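Side-chain contact in SnoaL-like domain-containing protein (Burkholderia thailandensis E264, PDB 3EC9), which is of unknown function but has the NTF2-like fold of the SnoaL-like family and forms a dimer, probably enclosing a pocket for a small ligand: residues B[128-131]-B[132-135]. Residues are numbered along the deposited sequence; the frame is centred on the assembly and turned at random.
Sequences FTDT and LLVA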
loop_
_atom_site.group_PDB
_atom_site.type_symbol
_atom_site.label_atom_id
_atom_site.label_comp_id
_atom_site.label_asym_id
_atom_site.label_seq_id
_atom_site.Cartn_x
_atom_site.Cartn_y
_atom_site.Cartn_z
ATOM N N PHE B 128 -3.641 1.932 0.301
ATOM C CA PHE B 128 -2.614 1.569 1.265
ATOM C C PHE B 128 -1.652 2.751 1.411
ATOM O O PHE B 128 -0.841 2.990 0.526
ATOM C CB PHE B 128 -1.815 0.334 0.823
ATOM C CG PHE B 128 -2.659 -0.890 0.499
ATOM C CD1 PHE B 128 -3.323 -0.960 -0.692
ATOM C CD2 PHE B 128 -2.786 -1.929 1.411
ATOM C CE1 PHE B 128 -4.112 -2.074 -0.988
ATOM C CE2 PHE B 128 -3.555 -3.047 1.132
ATOM C CZ PHE B 128 -4.238 -3.118 -0.077
ATOM N N THR B 129 -1.762 3.545 2.475
ATOM C CA THR B 129 -0.975 4.752 2.635
ATOM C C THR B 129 -0.438 4.934 4.041
ATOM O O THR B 129 -0.789 4.175 4.964
ATOM C CB THR B 129 -1.772 5.987 2.176
ATOM O OG1 THR B 129 -0.906 7.128 1.976
ATOM C CG2 THR B 129 -2.902 6.320 3.154
ATOM N N ASP B 130 0.417 5.949 4.204
ATOM C CA ASP B 130 1.123 6.176 5.467
ATOM C C ASP B 130 0.241 6.942 6.390
ATOM O O ASP B 130 0.319 8.162 6.572
ATOM C CB ASP B 130 2.451 6.867 5.156
ATOM C CG ASP B 130 3.511 6.643 6.239
ATOM O OD1 ASP B 130 3.155 6.430 7.424
ATOM O OD2 ASP B 130 4.726 6.712 5.908
ATOM N N THR B 131 -0.676 6.203 6.981
ATOM C CA THR B 131 -1.684 6.823 7.821
ATOM C C THR B 131 -1.130 7.587 9.029
ATOM O O THR B 131 -1.739 8.558 9.501
ATOM C CB THR B 131 -2.715 5.749 8.232
ATOM O OG1 THR B 131 -2.012 4.659 8.786
ATOM C CG2 THR B 131 -3.528 5.267 7.008
ATOM N N LEU B 132 0.023 7.163 9.546
ATOM C CA LEU B 132 0.650 7.903 10.650
ATOM C C LEU B 132 1.064 9.309 10.177
ATOM O O LEU B 132 0.820 10.285 10.860
ATOM C CB LEU B 132 1.855 7.158 11.220
ATOM C CG LEU B 132 2.569 7.865 12.358
ATOM C CD1 LEU B 132 1.618 7.982 13.576
ATOM C CD2 LEU B 132 3.885 7.156 12.742
ATOM N N LEU B 133 1.703 9.404 9.026
ATOM C CA LEU B 133 2.102 10.746 8.522
ATOM C C LEU B 133 0.917 11.647 8.242
ATOM O O LEU B 133 0.991 12.846 8.480
ATOM C CB LEU B 133 3.015 10.636 7.301
ATOM C CG LEU B 133 4.515 10.425 7.594
ATOM C CD1 LEU B 133 4.843 9.266 8.536
ATOM C CD2 LEU B 133 5.356 10.331 6.295
ATOM N N VAL B 134 -0.174 11.100 7.703
ATOM C CA VAL B 134 -1.381 11.900 7.522
ATOM C C VAL B 134 -1.946 12.371 8.883
ATOM O O VAL B 134 -2.259 13.548 9.113
ATOM C CB VAL B 134 -2.427 11.085 6.749
ATOM C CG1 VAL B 134 -3.724 11.922 6.641
ATOM C CG2 VAL B 134 -1.902 10.646 5.356
ATOM N N ALA B 135 -2.016 11.436 9.814
ATOM C CA ALA B 135 -2.454 11.719 11.178
ATOM C C ALA B 135 -1.594 12.799 11.884
ATOM O O ALA B 135 -2.120 13.629 12.637
ATOM C CB ALA B 135 -2.502 10.407 12.000
#
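Val-134 N donates to Asp-130 O at 3.2 Å, and Ala-135 N donates to Thr-131 O at 2.9 Å. Both bonds are close to straight, with N-H...O angles of 166° and 161°. They form the first turn of helix 131-137, which Asp-130 joins to strand 121-129. Asp-130 holds the N-cap position and is the centre of an inverse gamma turn, closed by a weak bond from Thr-131 N to Thr-129 O.

Leu-133 packs its apolar end on the Asp-130 carboxylate, crossing it at an angle; its CD1 lies 3.5 Å from OD1, and its CD2 lies 3.7 Å from OD2. With CG anti to the backbone N (chi1 -156°), the carboxylate lies beside its own carbonyl carbon, where Leu-133 reaches it. The Val-134 CG2 methyl touches the backbone carbonyl at Asp-130 O at 3.5 Å.

The polar ends bond across the dimer interface: Asp-130 OD1 pairs with Thr-131 OG1 of the second subunit, and each subunit makes this same bond to the other. Asp-130 OD2 accepts from Gly-48 N of the second subunit, and Thr-131 OG1 from its Leu-132 N. Three buried side-chain oxygens are thus satisfied across the interface, and these bonds probably stabilise the carboxylate as an anion.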